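PDB 7KV3: RagB/SusD family nutrient uptake outer membrane protein, which probably captures glucose-containing glycans at the outer-membrane surface for nutrient uptake and binds beta-D-glucopyranose units. Local coordinates for residues P300-P305 against W319-V324; D80-G85 against R367-G372. All coordinates share one frame; numbering follows the deposited sequence.

In the fold
Along the chain the order is 80-85, 300-305, 319-324, 367-372, so both segments of interaction 1 fall between those of interaction 2. Their centres are about 8 Å apart, on the same side of the chain's centre. Interaction 1 packs helix 299-303 and the residues after it against the loop before helix 326-330. Interaction 2 brings the loop between helices 70-75 and 92-98 to the loop leading into strand 373-375, joining the starch-binding and SusD family regions of the sequence. Segment 319-324 is common ground: its backbone bonds to segment 80-85 pair Gly320 with Gly85 and Cys322 with Val83. Both interactions touch the same glucose, so the local framework unites both family regions beside one sugar.

Interaction 1 of 2, residues P300-P305 against W319-V324; sequences PTLISP and WGFCPV. With BGC (beta-D-glucopyranose), chain B.
Phe321 N donates to Leu302 O over 2.8 Å, with an N-H...O angle of 155°, tying helix 299-303 to the loop that follows it. The same carbonyl oxygen lies in the plane of the Phe321 ring, at its edge. Gly320 N adds a second bond, 2.8 Å to Ser304 O; the positive phi of Gly320 suits a residue without a side chain. A water bridges the Ile303 and Cys322 carbonyls.

The side chains meet around Trp319. Thr301 CG2 sits over the centre of one face, 3.8 Å from the centroid of the six-membered ring, a CH-pi contact. With OG1 beside the backbone N (chi1 -58°), bonded to Trp396 NE1, the methyl is left to meet the indole. Leu302 CD2 comes to the ring edge, 3.8 Å from Trp319 CE3. The opposite face carries glucose, whose C5 approaches Trp319 CE3 to 3.6 Å. Replacing the indole by an alanine would probably leave the sugar without its flat support and the Thr301 methyl without its partner. An indole with a pyranose laid over one face is characteristic of the aromatic platforms in carbohydrate-binding sites.

Interaction 2 of 2, residues D80-G85 against R367-G372; sequences DLWVGG and RYQDTG. With BGC (beta-D-glucopyranose), chain B.
Arg367 runs its aliphatic stem along the backbone of Gly85, with CB 3.2 Å from Gly85 O, and carries its guanidinium group out to glucose. The chain is extended from CG to NE (chi2 -173°), which gives it the reach. NH1 donates to O4 of the sugar at 2.9 Å and NH2 to O3 at 2.8 Å, so two N-H groups hold two adjacent hydroxyls, a pairing to which the forked, planar arginine end is well suited. NH1 also meets Trp319 O, while Tyr306 forms a cation-pi contact with the group; Asp90 is also hydrogen-bonded to the glucose.

Behind this first shell, Tyr368 N donates a hydrogen bond to Gly85 O at 3.0 Å. Gly84 CA makes a CA-H...O contact with Tyr368 O, and its positive phi suits glycine. Residues Arg367 to Asp370 form a type II beta turn, closed by a weak bond from Asp370 N to Arg367 O, which presents Gln369 to segment 80-85.

Gln369 OE1 accepts two backbone N-H groups: Gly84 N at 2.9 Å lies in the amide carbonyl plane, whereas Val83 N at 3.0 Å is tilted 31° from it. The Gln369 methylene CG rests over the centre of the Tyr368 ring, and CB packs against Trp82 CB. Farther out, Thr371 CG2 touches the edge of the Trp82 indole, 3.7 Å from CD1, while Thr371 OG1 is hydrogen-bonded to Val324 O and Phe373 N.

Interaction 1 of 2, residues P300-P305 against W319-V324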
loop_
_atom_site.group_PDB
_atom_site.type_symbol
_atom_site.label_atom_id
_atom_site.label_comp_id
_atom_site.label_asym_id
_atom_site.label_seq_id
_atom_site.Cartn_x
_atom_site.Cartn_y
_atom_site.Cartn_z
ATOM N N PRO A 300 -10.237 0.911 -8.537
ATOM C CA PRO A 300 -10.813 -0.070 -9.461
ATOM C C PRO A 300 -11.147 0.457 -10.862
ATOM O O PRO A 300 -11.182 -0.356 -11.758
ATOM C CB PRO A 300 -12.109 -0.491 -8.767
ATOM C CG PRO A 300 -11.833 -0.211 -7.297
ATOM C CD PRO A 300 -11.068 1.093 -7.331
ATOM N N THR A 301 -11.401 1.756 -11.028
ATOM C CA THR A 301 -11.646 2.367 -12.360
ATOM C C THR A 301 -10.334 2.315 -13.147
ATOM O O THR A 301 -10.357 1.934 -14.321
ATOM C CB THR A 301 -12.129 3.817 -12.262
ATOM O OG1 THR A 301 -13.326 3.842 -11.497
ATOM C CG2 THR A 301 -12.400 4.430 -13.614
ATOM N N LEU A 302 -9.213 2.623 -12.492
ATOM C CA LEU A 302 -7.892 2.626 -13.162
ATOM C C LEU A 302 -7.590 1.233 -13.751
ATOM O O LEU A 302 -7.109 1.177 -14.904
ATOM C CB LEU A 302 -6.811 3.064 -12.167
ATOM C CG LEU A 302 -6.792 4.544 -11.813
ATOM C CD1 LEU A 302 -6.003 4.774 -10.523
ATOM C CD2 LEU A 302 -6.212 5.373 -12.956
ATOM N N ILE A 303 -7.817 0.148 -13.006
ATOM C CA ILE A 303 -7.171 -1.165 -13.297
ATOM C C ILE A 303 -8.161 -2.217 -13.817
ATOM O O ILE A 303 -7.748 -3.374 -13.951
ATOM C CB ILE A 303 -6.443 -1.682 -12.042
ATOM C CG1 ILE A 303 -7.425 -2.067 -10.940
ATOM C CG2 ILE A 303 -5.414 -0.662 -11.554
ATOM C CD1 ILE A 303 -6.795 -2.894 -9.875
ATOM N N SER A 304 -9.409 -1.856 -14.099
ATOM C CA SER A 304 -10.397 -2.800 -14.661
ATOM C C SER A 304 -10.410 -2.676 -16.187
ATOM O O SER A 304 -9.876 -1.707 -16.736
ATOM C CB SER A 304 -11.709 -2.598 -13.980
ATOM O OG SER A 304 -11.540 -2.869 -12.579
ATOM N N PRO A 305 -10.888 -3.712 -16.914
ATOM C CA PRO A 305 -10.766 -3.780 -18.382
ATOM C C PRO A 305 -11.558 -2.687 -19.119
ATOM O O PRO A 305 -12.651 -2.376 -18.691
ATOM C CB PRO A 305 -11.339 -5.151 -18.772
ATOM C CG PRO A 305 -11.507 -5.915 -17.470
ATOM C CD PRO A 305 -11.542 -4.898 -16.351
ATOM N N TRP A 319 -10.085 1.516 -17.016
ATOM C CA TRP A 319 -9.201 2.139 -18.028
ATOM C C TRP A 319 -8.040 1.209 -18.415
ATOM O O TRP A 319 -7.161 1.655 -19.144
ATOM C CB TRP A 319 -8.751 3.520 -17.538
ATOM C CG TRP A 319 -9.854 4.540 -17.392
ATOM C CD1 TRP A 319 -11.002 4.650 -18.122
ATOM C CD2 TRP A 319 -9.895 5.631 -16.459
ATOM N NE1 TRP A 319 -11.753 5.716 -17.689
ATOM C CE2 TRP A 319 -11.096 6.344 -16.682
ATOM C CE3 TRP A 319 -9.031 6.079 -15.466
ATOM C CZ2 TRP A 319 -11.462 7.461 -15.941
ATOM C CZ3 TRP A 319 -9.372 7.206 -14.750
ATOM C CH2 TRP A 319 -10.570 7.882 -14.985
ATOM N N GLY A 320 -8.056 -0.058 -18.011
ATOM C CA GLY A 320 -7.033 -1.043 -18.413
ATOM C C GLY A 320 -5.613 -0.722 -17.962
ATOM O O GLY A 320 -4.654 -1.065 -18.699
ATOM N N PHE A 321 -5.428 -0.102 -16.800
ATOM C CA PHE A 321 -4.086 0.041 -16.193
ATOM C C PHE A 321 -3.768 -1.227 -15.389
ATOM O O PHE A 321 -4.690 -1.954 -15.009
ATOM C CB PHE A 321 -3.979 1.303 -15.336
ATOM C CG PHE A 321 -3.871 2.581 -16.128
ATOM C CD1 PHE A 321 -2.638 3.053 -16.559
ATOM C CD2 PHE A 321 -4.994 3.321 -16.424
ATOM C CE1 PHE A 321 -2.542 4.240 -17.277
ATOM C CE2 PHE A 321 -4.904 4.519 -17.121
ATOM C CZ PHE A 321 -3.674 4.968 -17.559
ATOM N N CYS A 322 -2.473 -1.477 -15.190
ATOM C CA CYS A 322 -1.902 -2.601 -14.396
ATOM C C CYS A 322 -2.557 -3.928 -14.760
ATOM O O CYS A 322 -3.106 -4.611 -13.897
ATOM C CB CYS A 322 -1.997 -2.275 -12.912
ATOM S SG CYS A 322 -1.036 -0.789 -12.566
ATOM N N PRO A 323 -2.498 -4.335 -16.048
ATOM C CA PRO A 323 -2.744 -5.724 -16.415
ATOM C C PRO A 323 -1.754 -6.607 -15.643
ATOM O O PRO A 323 -0.633 -6.192 -15.404
ATOM C CB PRO A 323 -2.523 -5.802 -17.927
ATOM C CG PRO A 323 -1.834 -4.506 -18.298
ATOM C CD PRO A 323 -2.164 -3.504 -17.213
ATOM N N VAL A 324 -2.229 -7.762 -15.194
ATOM C CA VAL A 324 -1.396 -8.748 -14.465
ATOM C C VAL A 324 -0.539 -9.465 -15.512
ATOM O O VAL A 324 -1.087 -9.917 -16.489
ATOM C CB VAL A 324 -2.261 -9.718 -13.645
ATOM C CG1 VAL A 324 -1.411 -10.829 -13.035
ATOM C CG2 VAL A 324 -3.032 -8.973 -12.576
HETATM C C2 BGC B . -9.362 9.149 -20.141
HETATM C C3 BGC B . -8.779 7.748 -20.261
HETATM C C4 BGC B . -7.471 7.706 -19.507
HETATM C C5 BGC B . -7.686 8.166 -18.051
HETATM C C6 BGC B . -6.399 8.213 -17.205
HETATM C C1 BGC B . -9.520 9.550 -18.690
HETATM O O2 BGC B . -10.675 9.166 -20.679
HETATM O O3 BGC B . -8.632 7.445 -21.656
HETATM O O4 BGC B . -6.986 6.379 -19.568
HETATM O O5 BGC B . -8.261 9.474 -18.066
HETATM O O6 BGC B . -5.316 8.783 -17.937
HETATM O O HOH W 1 -5.691 -4.996 -13.259
#

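Interaction 2 of 2, residues D80-G85 against R367-G372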
loop_
_atom_site.group_PDB
_atom_site.type_symbol
_atom_site.label_atom_id
_atom_site.label_comp_id
_atom_site.label_asym_id
_atom_site.label_seq_id
_atom_site.Cartn_x
_atom_site.Cartn_y
_atom_site.Cartn_z
ATOM N N ASP A 80 5.480 -7.980 -11.323
ATOM C CA ASP A 80 4.162 -8.678 -11.248
ATOM C C ASP A 80 3.121 -8.093 -12.218
ATOM O O ASP A 80 2.210 -8.846 -12.623
ATOM C CB ASP A 80 3.571 -8.621 -9.842
ATOM C CG ASP A 80 4.410 -9.293 -8.770
ATOM O OD1 ASP A 80 5.134 -10.272 -9.130
ATOM O OD2 ASP A 80 4.349 -8.804 -7.572
ATOM N N LEU A 81 3.199 -6.799 -12.518
ATOM C CA LEU A 81 2.154 -6.061 -13.283
ATOM C C LEU A 81 2.793 -5.419 -14.509
ATOM O O LEU A 81 4.021 -5.207 -14.490
ATOM C CB LEU A 81 1.536 -4.990 -12.385
ATOM C CG LEU A 81 0.937 -5.479 -11.069
ATOM C CD1 LEU A 81 0.453 -4.285 -10.274
ATOM C CD2 LEU A 81 -0.219 -6.443 -11.297
ATOM N N TRP A 82 2.012 -5.090 -15.529
ATOM C CA TRP A 82 2.471 -4.090 -16.531
ATOM C C TRP A 82 1.892 -2.749 -16.116
ATOM O O TRP A 82 1.323 -2.706 -15.027
ATOM C CB TRP A 82 2.109 -4.478 -17.970
ATOM C CG TRP A 82 2.692 -5.784 -18.379
ATOM C CD1 TRP A 82 2.019 -6.928 -18.691
ATOM C CD2 TRP A 82 4.085 -6.098 -18.471
ATOM N NE1 TRP A 82 2.899 -7.923 -19.010
ATOM C CE2 TRP A 82 4.171 -7.447 -18.877
ATOM C CE3 TRP A 82 5.262 -5.384 -18.227
ATOM C CZ2 TRP A 82 5.396 -8.084 -19.071
ATOM C CZ3 TRP A 82 6.470 -6.005 -18.441
ATOM C CH2 TRP A 82 6.527 -7.340 -18.837
ATOM N N VAL A 83 2.038 -1.706 -16.930
ATOM C CA VAL A 83 1.478 -0.361 -16.605
ATOM C C VAL A 83 0.144 -0.153 -17.331
ATOM O O VAL A 83 -0.808 0.296 -16.684
ATOM C CB VAL A 83 2.480 0.754 -16.908
ATOM C CG1 VAL A 83 1.871 2.119 -16.660
ATOM C CG2 VAL A 83 3.748 0.564 -16.097
ATOM N N GLY A 84 0.070 -0.451 -18.622
ATOM C CA GLY A 84 -1.211 -0.428 -19.329
ATOM C C GLY A 84 -1.675 0.977 -19.665
ATOM O O GLY A 84 -0.835 1.838 -19.881
ATOM N N GLY A 85 -2.994 1.186 -19.701
ATOM C CA GLY A 85 -3.618 2.425 -20.213
ATOM C C GLY A 85 -3.613 2.464 -21.728
ATOM O O GLY A 85 -3.423 1.407 -22.350
ATOM N N ARG A 367 -6.196 -2.805 -24.246
ATOM C CA ARG A 367 -5.356 -1.586 -24.224
ATOM C C ARG A 367 -3.896 -2.041 -24.212
ATOM O O ARG A 367 -3.640 -3.205 -24.406
ATOM C CB ARG A 367 -5.800 -0.682 -23.056
ATOM C CG ARG A 367 -6.752 0.434 -23.488
ATOM C CD ARG A 367 -7.056 1.431 -22.383
ATOM N NE ARG A 367 -7.568 2.686 -22.919
ATOM C CZ ARG A 367 -7.723 3.805 -22.220
ATOM N NH1 ARG A 367 -7.441 3.826 -20.928
ATOM N NH2 ARG A 367 -8.186 4.901 -22.802
ATOM N N TYR A 368 -2.980 -1.135 -23.921
ATOM C CA TYR A 368 -1.518 -1.357 -23.957
ATOM C C TYR A 368 -1.119 -2.416 -22.918
ATOM O O TYR A 368 -1.605 -2.358 -21.748
ATOM C CB TYR A 368 -0.845 0.007 -23.781
ATOM C CG TYR A 368 0.649 -0.045 -23.846
ATOM C CD1 TYR A 368 1.275 -0.578 -24.952
ATOM C CD2 TYR A 368 1.426 0.471 -22.817
ATOM C CE1 TYR A 368 2.657 -0.628 -25.023
ATOM C CE2 TYR A 368 2.810 0.455 -22.888
ATOM C CZ TYR A 368 3.426 -0.102 -23.996
ATOM O OH TYR A 368 4.785 -0.165 -24.088
ATOM N N GLN A 369 -0.284 -3.380 -23.349
ATOM C CA GLN A 369 0.302 -4.445 -22.487
ATOM C C GLN A 369 -0.801 -5.389 -21.976
ATOM O O GLN A 369 -0.571 -6.089 -20.968
ATOM C CB GLN A 369 1.116 -3.809 -21.360
ATOM C CG GLN A 369 2.232 -2.920 -21.888
ATOM C CD GLN A 369 2.978 -2.161 -20.820
ATOM O OE1 GLN A 369 2.379 -1.658 -19.872
ATOM N NE2 GLN A 369 4.288 -2.045 -20.977
ATOM N N ASP A 370 -1.928 -5.464 -22.677
ATOM C CA ASP A 370 -3.032 -6.397 -22.360
ATOM C C ASP A 370 -2.468 -7.815 -22.284
ATOM O O ASP A 370 -1.612 -8.155 -23.128
ATOM C CB ASP A 370 -4.117 -6.396 -23.442
ATOM C CG ASP A 370 -5.265 -7.324 -23.105
ATOM O OD1 ASP A 370 -6.019 -6.992 -22.143
ATOM O OD2 ASP A 370 -5.363 -8.385 -23.764
ATOM N N THR A 371 -2.928 -8.605 -21.318
ATOM C CA THR A 371 -2.535 -10.030 -21.140
ATOM C C THR A 371 -3.785 -10.904 -21.092
ATOM O O THR A 371 -3.619 -12.102 -21.173
ATOM C CB THR A 371 -1.752 -10.215 -19.829
ATOM O OG1 THR A 371 -2.563 -9.769 -18.720
ATOM C CG2 THR A 371 -0.439 -9.463 -19.867
ATOM N N GLY A 372 -4.950 -10.320 -20.815
ATOM C CA GLY A 372 -6.209 -11.044 -20.543
ATOM C C GLY A 372 -6.469 -11.181 -19.054
ATOM O O GLY A 372 -7.598 -11.556 -18.681
HETATM C C2 BGC B . -9.362 9.149 -20.141
HETATM C C3 BGC B . -8.779 7.748 -20.261
HETATM C C4 BGC B . -7.471 7.706 -19.507
HETATM C C5 BGC B . -7.686 8.166 -18.051
HETATM C C6 BGC B . -6.399 8.213 -17.205
HETATM C C1 BGC B . -9.520 9.550 -18.690
HETATM O O2 BGC B . -10.675 9.166 -20.679
HETATM O O3 BGC B . -8.632 7.445 -21.656
HETATM O O4 BGC B . -6.986 6.379 -19.568
HETATM O O5 BGC B . -8.261 9.474 -18.066
HETATM O O6 BGC B . -5.316 8.783 -17.937
#